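Local structure of B-agarase (Agarivorans gilvus, 5Z6P) at residues 34-39 against 205-210; 87-92 against 183-188; 94-99 against 138-143; 119-124 against 178-183; 123-128 against 169-174. The protein probably hydrolyses beta-galactosidic linkages of agar polysaccharide, as a beta-agarase of glycoside hydrolase family 50. All coordinates share one frame; numbering follows the deposited sequence.

Interaction 1 (34-39 against 205-210); sequences QGALPL and NFRLQS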
# COMPACT_ATOMS: atom_id res chain seq x y z
N GLN A 34 -17.26 -1.53 35.86
CA GLN A 34 -17.32 -0.16 35.37
C GLN A 34 -18.37 0.02 34.28
O GLN A 34 -19.56 0.07 34.57
CB GLN A 34 -15.94 0.28 34.87
CG GLN A 34 -15.38 1.47 35.62
CD GLN A 34 -13.87 1.57 35.52
OE1 GLN A 34 -13.15 0.66 35.93
NE2 GLN A 34 -13.39 2.68 34.97
N GLY A 35 -17.94 0.10 33.03
CA GLY A 35 -18.85 0.35 31.93
C GLY A 35 -18.48 1.61 31.16
O GLY A 35 -17.37 1.71 30.65
N ALA A 36 -19.40 2.57 31.10
CA ALA A 36 -19.21 3.78 30.31
C ALA A 36 -19.15 5.06 31.14
O ALA A 36 -19.91 5.23 32.09
CB ALA A 36 -20.31 3.91 29.26
N LEU A 37 -18.27 5.97 30.76
CA LEU A 37 -18.19 7.29 31.37
C LEU A 37 -18.15 8.38 30.28
O LEU A 37 -17.20 8.45 29.52
CB LEU A 37 -16.96 7.39 32.27
CG LEU A 37 -17.03 8.28 33.52
CD1 LEU A 37 -15.71 8.22 34.26
CD2 LEU A 37 -17.40 9.74 33.20
N PRO A 38 -19.20 9.21 30.21
CA PRO A 38 -19.25 10.31 29.23
C PRO A 38 -18.08 11.28 29.34
O PRO A 38 -17.70 11.66 30.44
CB PRO A 38 -20.57 11.01 29.58
CG PRO A 38 -21.38 9.96 30.24
CD PRO A 38 -20.43 9.12 31.01
N LEU A 39 -17.52 11.68 28.21
CA LEU A 39 -16.45 12.66 28.23
C LEU A 39 -16.97 14.09 28.14
O LEU A 39 -16.34 15.02 28.62
CB LEU A 39 -15.47 12.39 27.10
CG LEU A 39 -14.56 11.19 27.33
CD1 LEU A 39 -13.82 10.84 26.07
CD2 LEU A 39 -13.59 11.47 28.46
N ASN A 205 -22.18 10.87 21.92
CA ASN A 205 -21.91 9.85 22.90
C ASN A 205 -20.45 9.47 23.05
O ASN A 205 -20.11 8.31 23.30
CB ASN A 205 -22.76 8.65 22.51
CG ASN A 205 -24.27 8.92 22.58
OD1 ASN A 205 -24.97 8.04 23.09
ND2 ASN A 205 -24.71 10.19 22.43
N PHE A 206 -19.60 10.48 23.00
CA PHE A 206 -18.20 10.34 23.36
C PHE A 206 -18.10 9.91 24.81
O PHE A 206 -18.78 10.46 25.68
CB PHE A 206 -17.41 11.65 23.13
CG PHE A 206 -17.26 12.03 21.69
CD1 PHE A 206 -18.22 12.80 21.07
CD2 PHE A 206 -16.16 11.62 20.96
CE1 PHE A 206 -18.10 13.15 19.75
CE2 PHE A 206 -16.04 11.97 19.62
CZ PHE A 206 -17.01 12.74 19.03
N ARG A 207 -17.24 8.93 25.05
CA ARG A 207 -17.17 8.25 26.33
C ARG A 207 -15.90 7.43 26.44
O ARG A 207 -15.25 7.14 25.44
CB ARG A 207 -18.37 7.33 26.51
CG ARG A 207 -18.40 6.18 25.52
CD ARG A 207 -19.80 5.67 25.32
NE ARG A 207 -19.87 4.48 24.49
CZ ARG A 207 -20.29 4.46 23.23
NH1 ARG A 207 -20.67 5.57 22.64
NH2 ARG A 207 -20.33 3.32 22.56
N LEU A 208 -15.55 7.07 27.68
CA LEU A 208 -14.58 6.03 27.94
C LEU A 208 -15.37 4.78 28.29
O LEU A 208 -16.33 4.84 29.06
CB LEU A 208 -13.62 6.43 29.06
CG LEU A 208 -12.71 7.60 28.69
CD1 LEU A 208 -11.94 8.09 29.89
CD2 LEU A 208 -11.76 7.21 27.58
N GLN A 209 -15.00 3.65 27.69
CA GLN A 209 -15.75 2.43 27.88
C GLN A 209 -14.84 1.27 28.22
O GLN A 209 -13.85 1.02 27.53
CB GLN A 209 -16.56 2.11 26.62
CG GLN A 209 -17.48 0.92 26.78
CD GLN A 209 -18.74 1.06 25.96
OE1 GLN A 209 -19.39 2.11 25.96
NE2 GLN A 209 -19.11 -0.01 25.27
N SER A 210 -15.19 0.56 29.29
CA SER A 210 -14.46 -0.62 29.71
C SER A 210 -14.49 -1.70 28.63
O SER A 210 -15.50 -1.91 27.96
CB SER A 210 -15.05 -1.18 31.00
OG SER A 210 -16.25 -1.89 30.74
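The carbonyl oxygen of Leu-208 is gripped twice by the strand across from it: Leu-37 N lies 2.8 Å from Leu-208 O, and the CA-H of Ala-36 leans on the same oxygen, CA to O 3.3 Å. This is an antiparallel beta ladder, in which the short strand 36-38 near the start of the model runs along strand 199-210 of the carbohydrate-binding-module-like domain. Leu-208 N answers with a bond to Leu-37 O, while Ser-210 N reaches Gly-35 O at 2.8 Å and Leu-39 N reaches Phe-206 O at 3.1 Å. Ala-36 and Pro-38 sit at the non-hydrogen-bonded positions. Proline suits its place because the residue there needs no N-H for the partner strand. Gly-35 has a positive phi of 121°, where a residue without CB is at ease.

Leu-39 supplies the apolar contact. Its CD2 meets both CG and CD1 of Leu-208, each at 4.0 Å, and the two side chains cross at about a right angle; Trp-89 and Phe-97 continue this greasy patch. On the face of Ala-36 and Pro-38, Arg-207 runs extended from CG to NE and then turns away from the short strand. Its guanidinium also serves Asp-100 in a salt bridge and Ser-136 in a hydrogen bond. Along its own strand, Arg-207 NH1 binds Asn-205 O at 2.9 Å, and Arg-207 NE binds Gln-209 OE1 at 2.8 Å, from above the amide plane of Gln-209 but within that of the guanidinium.

Interaction 2 (87-92 against 183-188); sequences WDWSDL and SAISKI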
# COMPACT_ATOMS: atom_id res chain seq x y z
N TRP A 87 -5.26 14.52 29.59
CA TRP A 87 -6.05 13.46 30.22
C TRP A 87 -5.13 12.44 30.86
O TRP A 87 -4.12 12.07 30.27
CB TRP A 87 -6.94 12.75 29.20
CG TRP A 87 -8.17 13.48 28.78
CD1 TRP A 87 -9.14 13.98 29.58
CD2 TRP A 87 -8.59 13.74 27.43
NE1 TRP A 87 -10.13 14.56 28.83
CE2 TRP A 87 -9.82 14.41 27.50
CE3 TRP A 87 -8.04 13.46 26.18
CZ2 TRP A 87 -10.51 14.82 26.36
CZ3 TRP A 87 -8.73 13.87 25.05
CH2 TRP A 87 -9.94 14.54 25.15
N ASP A 88 -5.48 12.00 32.06
CA ASP A 88 -4.82 10.87 32.69
C ASP A 88 -5.79 9.71 32.68
O ASP A 88 -6.75 9.69 33.45
CB ASP A 88 -4.38 11.19 34.13
CG ASP A 88 -3.64 10.03 34.79
OD1 ASP A 88 -3.19 9.11 34.08
OD2 ASP A 88 -3.50 10.03 36.03
N TRP A 89 -5.55 8.75 31.79
CA TRP A 89 -6.45 7.62 31.60
C TRP A 89 -5.79 6.29 31.96
O TRP A 89 -6.29 5.22 31.61
CB TRP A 89 -6.96 7.58 30.16
CG TRP A 89 -7.93 8.67 29.82
CD1 TRP A 89 -8.52 9.53 30.69
CD2 TRP A 89 -8.42 9.01 28.52
NE1 TRP A 89 -9.35 10.39 30.01
CE2 TRP A 89 -9.30 10.09 28.68
CE3 TRP A 89 -8.20 8.51 27.23
CZ2 TRP A 89 -9.96 10.68 27.61
CZ3 TRP A 89 -8.85 9.10 26.17
CH2 TRP A 89 -9.73 10.17 26.37
N SER A 90 -4.66 6.35 32.67
CA SER A 90 -3.87 5.16 32.99
C SER A 90 -4.37 4.42 34.23
O SER A 90 -3.85 3.37 34.59
CB SER A 90 -2.40 5.55 33.19
OG SER A 90 -2.27 6.50 34.23
N ASP A 91 -5.40 4.97 34.87
CA ASP A 91 -5.93 4.39 36.08
C ASP A 91 -7.27 3.71 35.85
O ASP A 91 -7.96 3.35 36.80
CB ASP A 91 -6.09 5.46 37.16
CG ASP A 91 -7.02 6.59 36.73
OD1 ASP A 91 -6.83 7.13 35.61
OD2 ASP A 91 -7.95 6.94 37.49
N LEU A 92 -7.65 3.53 34.59
CA LEU A 92 -9.00 3.09 34.26
C LEU A 92 -9.10 1.58 34.03
O LEU A 92 -10.19 1.04 33.88
CB LEU A 92 -9.49 3.82 33.01
CG LEU A 92 -9.41 5.35 33.03
CD1 LEU A 92 -9.79 5.91 31.67
CD2 LEU A 92 -10.30 5.93 34.12
N SER A 183 -1.07 8.30 30.58
CA SER A 183 -1.10 9.20 31.72
C SER A 183 -1.09 10.66 31.28
O SER A 183 -1.36 11.56 32.06
CB SER A 183 0.10 8.93 32.64
OG SER A 183 1.32 9.17 31.95
N ALA A 184 -0.77 10.88 30.01
CA ALA A 184 -0.63 12.23 29.48
C ALA A 184 -1.11 12.30 28.03
O ALA A 184 -0.32 12.47 27.11
CB ALA A 184 0.81 12.70 29.58
N ILE A 185 -2.42 12.16 27.85
CA ILE A 185 -3.03 12.21 26.52
C ILE A 185 -3.44 13.65 26.20
O ILE A 185 -4.23 14.25 26.91
CB ILE A 185 -4.23 11.26 26.45
CG1 ILE A 185 -3.75 9.82 26.65
CG2 ILE A 185 -4.97 11.43 25.13
CD1 ILE A 185 -4.82 8.78 26.59
N SER A 186 -2.86 14.20 25.13
CA SER A 186 -2.98 15.63 24.86
C SER A 186 -3.93 16.02 23.72
O SER A 186 -4.36 17.17 23.64
CB SER A 186 -1.60 16.21 24.56
OG SER A 186 -1.03 15.62 23.41
N LYS A 187 -4.27 15.09 22.84
CA LYS A 187 -5.10 15.42 21.69
C LYS A 187 -5.69 14.18 21.02
O LYS A 187 -5.04 13.15 20.93
CB LYS A 187 -4.30 16.21 20.66
CG LYS A 187 -5.08 16.58 19.42
CD LYS A 187 -4.16 16.90 18.24
CE LYS A 187 -3.53 18.28 18.36
NZ LYS A 187 -2.73 18.59 17.14
N ILE A 188 -6.93 14.30 20.56
CA ILE A 188 -7.50 13.30 19.67
C ILE A 188 -7.89 13.97 18.35
O ILE A 188 -8.49 15.04 18.35
CB ILE A 188 -8.71 12.62 20.30
CG1 ILE A 188 -8.27 11.82 21.53
CG2 ILE A 188 -9.39 11.71 19.30
CD1 ILE A 188 -9.39 11.30 22.38
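A single antiparallel beta bridge, Trp-87 with Ile-185, moors the loop between strands 76-81 and 95-103 to the beginning of strand 185-193. Trp-87 N donates to Ile-185 O at 2.9 Å, and Ile-185 N returns a bond to Trp-87 O at 3.0 Å. Next to the bridge, Trp-89 takes up a backbone bond with Leu-182, so the loop follows the chain a little beyond the pair.

Two indoles and two isoleucines make the apolar part. Ile-185 has CG2 anti to its backbone N and CG1 beside it (chi1 -63°), which splits its branches between the tryptophans: CG2 lies at the edge of the Trp-87 ring, 3.8 Å from CE3, while CD1 reaches Trp-89 CE3 at 3.5 Å. Ile-188 brings CD1 to within 3.8 Å of Trp-87 CZ3. The indoles also touch each other, Trp-89 CZ2 lying over one face of Trp-87 toward its rim. Broad flat rings suit this place because each can meet several aliphatic branches at once.

At the polar end, Asp-88 OD1 uses its syn lone pair for Ser-90 OG at 2.8 Å, and a weak bond from Ser-90 N adds to it. The same oxygen rests 3.2 Å from Ser-183 CA. Ser-90 belongs to a type I beta turn from Trp-89 to Leu-92. The whole is a loop pinned to the start of a strand in a beta domain, by one antiparallel bridge and a tryptophan-isoleucine cluster.

Interaction 3 (94-99 against 138-143); sequences NFCFAF and MVELKG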
# COMPACT_ATOMS: atom_id res chain seq x y z
N ASN A 94 -8.51 -1.73 31.66
CA ASN A 94 -8.68 -1.95 30.23
C ASN A 94 -9.90 -1.20 29.70
O ASN A 94 -11.00 -1.39 30.19
CB ASN A 94 -8.83 -3.44 29.94
CG ASN A 94 -7.58 -4.23 30.26
OD1 ASN A 94 -6.46 -3.72 30.16
ND2 ASN A 94 -7.76 -5.48 30.65
N PHE A 95 -9.69 -0.37 28.69
CA PHE A 95 -10.76 0.50 28.20
C PHE A 95 -10.60 0.94 26.75
O PHE A 95 -9.52 0.82 26.16
CB PHE A 95 -10.85 1.75 29.08
CG PHE A 95 -9.77 2.74 28.81
CD1 PHE A 95 -8.52 2.60 29.38
CD2 PHE A 95 -10.00 3.82 27.98
CE1 PHE A 95 -7.53 3.50 29.13
CE2 PHE A 95 -9.00 4.73 27.71
CZ PHE A 95 -7.76 4.57 28.29
N CYS A 96 -11.67 1.48 26.19
CA CYS A 96 -11.66 2.11 24.87
C CYS A 96 -12.13 3.57 24.92
O CYS A 96 -13.00 3.95 25.70
CB CYS A 96 -12.56 1.36 23.90
SG CYS A 96 -12.17 -0.38 23.67
N PHE A 97 -11.52 4.39 24.07
CA PHE A 97 -12.14 5.65 23.69
C PHE A 97 -13.22 5.30 22.67
O PHE A 97 -12.98 4.56 21.73
CB PHE A 97 -11.10 6.62 23.12
CG PHE A 97 -11.71 7.83 22.47
CD1 PHE A 97 -12.20 8.87 23.24
CD2 PHE A 97 -11.80 7.92 21.09
CE1 PHE A 97 -12.77 9.98 22.64
CE2 PHE A 97 -12.38 9.03 20.49
CZ PHE A 97 -12.86 10.06 21.26
N ALA A 98 -14.43 5.81 22.88
CA ALA A 98 -15.56 5.40 22.06
C ALA A 98 -16.48 6.57 21.70
O ALA A 98 -16.49 7.60 22.37
CB ALA A 98 -16.35 4.33 22.76
N PHE A 99 -17.22 6.40 20.62
CA PHE A 99 -18.26 7.35 20.24
C PHE A 99 -19.21 6.68 19.26
O PHE A 99 -18.89 5.65 18.68
CB PHE A 99 -17.66 8.62 19.62
CG PHE A 99 -16.83 8.37 18.39
CD1 PHE A 99 -15.48 8.12 18.50
CD2 PHE A 99 -17.41 8.40 17.14
CE1 PHE A 99 -14.71 7.89 17.38
CE2 PHE A 99 -16.64 8.19 16.01
CZ PHE A 99 -15.30 7.92 16.14
N MET A 138 -15.19 1.72 18.86
CA MET A 138 -14.30 1.59 20.01
C MET A 138 -12.85 1.60 19.58
O MET A 138 -12.46 0.85 18.68
CB MET A 138 -14.59 0.31 20.78
CG MET A 138 -16.05 0.09 21.16
SD MET A 138 -16.36 0.51 22.88
CE MET A 138 -15.68 -0.90 23.75
N VAL A 139 -12.04 2.44 20.21
CA VAL A 139 -10.61 2.45 19.98
C VAL A 139 -9.92 2.01 21.27
O VAL A 139 -9.87 2.77 22.24
CB VAL A 139 -10.11 3.83 19.55
CG1 VAL A 139 -8.63 3.76 19.21
CG2 VAL A 139 -10.91 4.33 18.37
N GLU A 140 -9.40 0.78 21.29
CA GLU A 140 -8.87 0.20 22.51
C GLU A 140 -7.47 0.70 22.78
O GLU A 140 -6.56 0.50 21.99
CB GLU A 140 -8.88 -1.32 22.46
CG GLU A 140 -8.16 -1.96 23.65
CD GLU A 140 -8.58 -3.39 23.92
OE1 GLU A 140 -9.79 -3.63 24.16
OE2 GLU A 140 -7.71 -4.28 23.88
N LEU A 141 -7.31 1.36 23.92
CA LEU A 141 -6.05 1.97 24.29
C LEU A 141 -5.31 1.13 25.33
O LEU A 141 -4.15 1.36 25.60
CB LEU A 141 -6.28 3.39 24.80
CG LEU A 141 -6.64 4.45 23.75
CD1 LEU A 141 -6.98 5.78 24.39
CD2 LEU A 141 -5.50 4.62 22.76
N LYS A 142 -6.01 0.19 25.94
CA LYS A 142 -5.37 -0.74 26.87
C LYS A 142 -6.15 -2.04 26.92
O LYS A 142 -7.39 -2.03 26.93
CB LYS A 142 -5.25 -0.12 28.27
CG LYS A 142 -4.66 -1.09 29.31
CD LYS A 142 -3.71 -0.42 30.29
CE LYS A 142 -4.46 0.36 31.35
NZ LYS A 142 -3.58 0.87 32.43
N GLY A 143 -5.43 -3.15 26.93
CA GLY A 143 -6.04 -4.47 27.01
C GLY A 143 -5.18 -5.47 27.76
O GLY A 143 -5.71 -6.35 28.43
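Cys-96 swings SG beside its backbone N (chi1 -57°), and Met-138 bends at both chi2 and chi3, so that the methionine tip folds back over the partner strand: CE of Met-138 lies 3.5 Å from SG of Cys-96, and Met-138 SD rests 3.8 Å from CB of Ala-98. Methionine suits its place because the flexible thioether can bend to reach both Cys-96 and the small Ala-98.

Phe-97 and Val-139 form the hydrogen-bonded pair, with Val-139 N to Phe-97 O at 2.8 Å and Phe-97 N to Val-139 O at 2.9 Å. Further on the ladder is irregular. Leu-141 and Lys-142 both face Phe-95, a classic beta bulge, and Leu-141 N bonds Phe-95 O at 3.2 Å. The bulge brings Leu-141 to the Phe-95 ring, with CB 4.0 Å from CZ and CD1 4.0 Å from CE2. Beside Cys-96, Glu-140 sends its carboxylate outside the pair, to Cys-151 N and Ser-211 OG, which satisfies both buried oxygens.

Strand 95-103 is an inner strand, paired with 135-140 on one side and 199-210 on the other, while 135-140 in turn runs parallel to 168-174. Val-139 and Leu-141 pack on Ile-115 of strand 109-117.

Interaction 4 (119-124 against 178-183); sequences QGQMHS and LNIDLS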
# COMPACT_ATOMS: atom_id res chain seq x y z
N GLN A 119 4.20 13.07 24.88
CA GLN A 119 5.53 12.83 24.33
C GLN A 119 5.54 13.13 22.84
O GLN A 119 6.55 13.55 22.29
CB GLN A 119 5.98 11.39 24.59
CG GLN A 119 6.07 11.02 26.06
CD GLN A 119 7.15 11.79 26.81
OE1 GLN A 119 8.24 12.02 26.28
NE2 GLN A 119 6.84 12.19 28.04
N GLY A 120 4.40 12.91 22.20
CA GLY A 120 4.30 13.15 20.78
C GLY A 120 3.90 11.93 19.97
O GLY A 120 3.39 12.07 18.87
N GLN A 121 4.13 10.73 20.51
CA GLN A 121 3.78 9.53 19.77
C GLN A 121 2.28 9.38 19.63
O GLN A 121 1.50 9.95 20.40
CB GLN A 121 4.39 8.28 20.41
CG GLN A 121 3.91 7.97 21.78
CD GLN A 121 5.06 7.54 22.66
OE1 GLN A 121 6.20 7.93 22.42
NE2 GLN A 121 4.77 6.72 23.67
N MET A 122 1.89 8.59 18.64
CA MET A 122 0.53 8.61 18.13
C MET A 122 -0.05 7.23 17.98
O MET A 122 0.52 6.37 17.33
CB MET A 122 0.50 9.32 16.78
CG MET A 122 -0.79 9.15 16.01
SD MET A 122 -0.60 9.68 14.31
CE MET A 122 0.35 8.33 13.60
N HIS A 123 -1.19 7.01 18.60
CA HIS A 123 -1.94 5.80 18.37
C HIS A 123 -2.97 6.07 17.26
O HIS A 123 -3.92 6.81 17.47
CB HIS A 123 -2.61 5.35 19.65
CG HIS A 123 -3.47 4.14 19.50
ND1 HIS A 123 -2.98 2.86 19.65
CD2 HIS A 123 -4.78 4.02 19.20
CE1 HIS A 123 -3.96 2.00 19.46
NE2 HIS A 123 -5.06 2.67 19.18
N SER A 124 -2.79 5.47 16.10
CA SER A 124 -3.71 5.73 14.99
C SER A 124 -4.50 4.50 14.53
O SER A 124 -3.92 3.50 14.11
CB SER A 124 -2.93 6.31 13.81
OG SER A 124 -3.82 6.69 12.78
N LEU A 178 1.27 1.22 19.32
CA LEU A 178 0.12 0.54 19.86
C LEU A 178 -0.17 0.98 21.28
O LEU A 178 -1.32 1.16 21.67
CB LEU A 178 0.33 -0.97 19.82
CG LEU A 178 -0.89 -1.81 20.13
CD1 LEU A 178 -1.83 -1.78 18.95
CD2 LEU A 178 -0.47 -3.24 20.45
N ASN A 179 0.88 1.12 22.06
CA ASN A 179 0.74 1.52 23.45
C ASN A 179 1.42 2.86 23.69
O ASN A 179 2.62 2.99 23.52
CB ASN A 179 1.31 0.45 24.38
CG ASN A 179 0.54 -0.84 24.31
OD1 ASN A 179 -0.58 -0.94 24.81
ND2 ASN A 179 1.13 -1.85 23.68
N ILE A 180 0.62 3.85 24.06
CA ILE A 180 1.12 5.20 24.26
C ILE A 180 1.04 5.56 25.74
O ILE A 180 0.46 4.82 26.53
CB ILE A 180 0.33 6.25 23.43
CG1 ILE A 180 -1.14 6.26 23.85
CG2 ILE A 180 0.47 5.99 21.94
CD1 ILE A 180 -2.00 7.23 23.07
N ASP A 181 1.62 6.69 26.11
CA ASP A 181 1.56 7.13 27.50
C ASP A 181 0.16 7.62 27.85
O ASP A 181 -0.18 8.78 27.63
CB ASP A 181 2.59 8.22 27.76
CG ASP A 181 2.59 8.69 29.20
OD1 ASP A 181 1.93 8.04 30.04
OD2 ASP A 181 3.25 9.71 29.48
N LEU A 182 -0.64 6.73 28.43
CA LEU A 182 -2.03 7.00 28.77
C LEU A 182 -2.18 7.97 29.94
O LEU A 182 -3.28 8.40 30.26
CB LEU A 182 -2.74 5.69 29.09
CG LEU A 182 -2.62 4.60 28.03
CD1 LEU A 182 -3.16 3.28 28.55
CD2 LEU A 182 -3.36 5.03 26.77
N SER A 183 -1.07 8.30 30.58
CA SER A 183 -1.10 9.20 31.72
C SER A 183 -1.09 10.66 31.28
O SER A 183 -1.36 11.56 32.06
CB SER A 183 0.10 8.93 32.64
OG SER A 183 1.32 9.17 31.95
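His-123 and Ile-180 make the first shell. The imidazole donates from ND1 to Leu-178 O at 3.1 Å, a weak bond bent to 126° at the hydrogen, while the methylene behind the ring is held by the isoleucine: Ile-180 CG2 is 3.9 Å and its CD1 4.0 Å from His-123 CB. A histidine suits this place because it can donate a hydrogen bond from one nitrogen and accept one at the other. With CG anti to the backbone N (chi1 177°), the ring of His-123 reaches over to the loop, and Leu-178 CA lies at the ring edge near ND1, its carbonyl oxygen obliquely to the ring. CG2 of the branched Ile-180 sits between His-123 CB and Gln-121 CG, 4.0 Å from the latter. The Gln-121 and Ile-180 side chains run side by side but point opposite ways, with Gln-121 NE2 ending 4.0 Å from Ile-180 CA.

A second shell positions these groups. The same ND1 also donates to Ala-177 O, the firmer of its two bonds, and Arg-125 is the partner of NE2, so both ring nitrogens are engaged. Asp-117 ties the two segments together, one carboxylate oxygen accepting from Gly-120 N and the other from Asp-181 N.

In the fold, residues 119-124 carry the chain from strand 109-117 through a short connection into strand 122-129. Residues 178-183 belong to the loop that joins strand 168-174 to strand 185-193, and Ile-180 lies against Ile-115 and Asp-117 of strand 109-117.

Interaction 5 (123-128 against 169-174); sequences HSRCIN and VYATWM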
# COMPACT_ATOMS: atom_id res chain seq x y z
N HIS A 123 -1.19 7.01 18.60
CA HIS A 123 -1.94 5.80 18.37
C HIS A 123 -2.97 6.07 17.26
O HIS A 123 -3.92 6.81 17.47
CB HIS A 123 -2.61 5.35 19.65
CG HIS A 123 -3.47 4.14 19.50
ND1 HIS A 123 -2.98 2.86 19.65
CD2 HIS A 123 -4.78 4.02 19.20
CE1 HIS A 123 -3.96 2.00 19.46
NE2 HIS A 123 -5.06 2.67 19.18
N SER A 124 -2.79 5.47 16.10
CA SER A 124 -3.71 5.73 14.99
C SER A 124 -4.50 4.50 14.53
O SER A 124 -3.92 3.50 14.11
CB SER A 124 -2.93 6.31 13.81
OG SER A 124 -3.82 6.69 12.78
N ARG A 125 -5.82 4.60 14.61
CA ARG A 125 -6.73 3.59 14.09
C ARG A 125 -7.70 4.19 13.06
O ARG A 125 -7.79 5.41 12.95
CB ARG A 125 -7.53 2.95 15.21
CG ARG A 125 -6.70 2.34 16.32
CD ARG A 125 -7.43 1.17 16.92
NE ARG A 125 -6.75 0.61 18.08
CZ ARG A 125 -6.77 -0.68 18.41
NH1 ARG A 125 -7.44 -1.53 17.65
NH2 ARG A 125 -6.12 -1.10 19.48
N CYS A 126 -8.42 3.35 12.32
CA CYS A 126 -9.51 3.89 11.52
C CYS A 126 -10.77 3.04 11.58
O CYS A 126 -10.76 1.88 12.02
CB CYS A 126 -9.08 4.10 10.05
SG CYS A 126 -8.89 2.64 9.04
N ILE A 127 -11.87 3.66 11.16
CA ILE A 127 -13.16 3.02 11.08
C ILE A 127 -13.83 3.31 9.75
O ILE A 127 -13.57 4.34 9.13
CB ILE A 127 -14.06 3.50 12.22
CG1 ILE A 127 -14.22 5.02 12.17
CG2 ILE A 127 -13.50 3.08 13.57
CD1 ILE A 127 -15.22 5.53 13.17
N ASN A 128 -14.67 2.39 9.30
CA ASN A 128 -15.58 2.68 8.20
C ASN A 128 -16.99 2.94 8.75
O ASN A 128 -17.58 2.09 9.40
CB ASN A 128 -15.62 1.56 7.18
CG ASN A 128 -16.42 1.94 5.94
OD1 ASN A 128 -17.64 1.77 5.90
ND2 ASN A 128 -15.75 2.50 4.94
N VAL A 169 -18.23 -1.60 16.78
CA VAL A 169 -17.12 -1.75 15.86
C VAL A 169 -15.84 -1.40 16.58
O VAL A 169 -15.70 -0.30 17.11
CB VAL A 169 -17.27 -0.85 14.63
CG1 VAL A 169 -15.99 -0.94 13.74
CG2 VAL A 169 -18.49 -1.23 13.83
N TYR A 170 -14.89 -2.34 16.60
CA TYR A 170 -13.57 -2.07 17.13
C TYR A 170 -12.67 -1.52 16.02
O TYR A 170 -12.44 -2.17 15.02
CB TYR A 170 -12.99 -3.34 17.74
CG TYR A 170 -13.37 -3.52 19.20
CD1 TYR A 170 -14.61 -4.01 19.57
CD2 TYR A 170 -12.50 -3.15 20.21
CE1 TYR A 170 -14.96 -4.15 20.88
CE2 TYR A 170 -12.84 -3.29 21.53
CZ TYR A 170 -14.09 -3.79 21.86
OH TYR A 170 -14.48 -3.95 23.18
N ALA A 171 -12.19 -0.29 16.21
CA ALA A 171 -11.38 0.40 15.22
C ALA A 171 -10.14 -0.41 14.85
O ALA A 171 -9.57 -1.08 15.69
CB ALA A 171 -10.98 1.79 15.74
N THR A 172 -9.73 -0.33 13.59
CA THR A 172 -8.58 -1.09 13.10
C THR A 172 -7.29 -0.33 13.34
O THR A 172 -7.14 0.79 12.86
CB THR A 172 -8.70 -1.37 11.60
OG1 THR A 172 -9.90 -2.08 11.33
CG2 THR A 172 -7.51 -2.17 11.11
N TRP A 173 -6.33 -0.95 14.03
CA TRP A 173 -5.05 -0.31 14.25
C TRP A 173 -4.25 -0.16 12.94
O TRP A 173 -4.02 -1.13 12.23
CB TRP A 173 -4.22 -1.08 15.26
CG TRP A 173 -3.09 -0.26 15.73
CD1 TRP A 173 -3.15 0.78 16.60
CD2 TRP A 173 -1.74 -0.35 15.30
NE1 TRP A 173 -1.91 1.33 16.77
CE2 TRP A 173 -1.02 0.65 15.98
CE3 TRP A 173 -1.06 -1.19 14.42
CZ2 TRP A 173 0.33 0.83 15.82
CZ3 TRP A 173 0.30 -1.00 14.25
CH2 TRP A 173 0.98 -0.00 14.95
N MET A 174 -3.83 1.07 12.65
CA MET A 174 -3.23 1.41 11.36
C MET A 174 -1.76 1.84 11.42
O MET A 174 -0.94 1.33 10.67
CB MET A 174 -4.01 2.54 10.67
CG MET A 174 -5.47 2.23 10.36
SD MET A 174 -5.64 0.87 9.21
CE MET A 174 -5.17 1.60 7.65
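The tight part of this contact gathers round Arg-125, whose extended side chain passes across strand 172-174 and delivers its guanidinium to two acceptors: NH1 bonds Ala-171 O at 2.9 Å and NE bonds His-123 NE2 at 2.9 Å, both partners near the guanidinium plane. Trp-173 crosses it at about a right angle, the planes 80° apart, with its CB over one guanidinium face. Having CG anti to the backbone N (chi1 -166°) carries the indole CD1 to 3.2 Å from His-123 CE1, the two rings lying obliquely. Ala-171, small enough to slip between larger groups, sets its CB 3.6 Å from Ile-127 CG2 and against Arg-125 CB.

Underneath runs an antiparallel ladder in which Cys-126 and Thr-172 exchange a pair of bonds and Met-174 N reaches Ser-124 O at 2.8 Å. The face of Cys-126 and Thr-172 is the more open: Thr-172 and Met-174 are partly exposed, and the side-chain contact is apolar. There the flexible Met-174 curls round so that its CG touches Cys-126 SG at 3.7 Å, and Thr-172 touches His-680 of a loop far along the chain.

Arg-125 NH2 finds Cys-151 O, and more weakly Glu-140 O, so its charge is probably stabilised by backbone carbonyls and an imidazole nitrogen. That His-123 NE2 accepts from the arginine while ND1 donates is consistent with a neutral imidazole, protonated at ND1, as would be expected beside a positive charge.

Interactions 3 and 5 are buried, interactions 2 and 4 partly so, and interaction 1 lies at the surface. The ladders share elements: strand 199-210 of interaction 1 adjoins strand 95-103 of interaction 3, whose partner 135-140 runs beside strand 168-174 of interaction 5. Interactions 4 and 5 both use strand 122-129 and meet in His-123, while interactions 2 and 4 share Ser-183 and involve loops. Chemistry follows place: backbone bonds dominate interaction 1; indoles and isoleucines pack in interaction 2; sulfur and aromatic groups fill interaction 3; interaction 4 joins a weak histidine bond to isoleucine packing; and interaction 5 encloses a satisfied arginine. Trp-89 and Leu-208 join interactions 1 and 2.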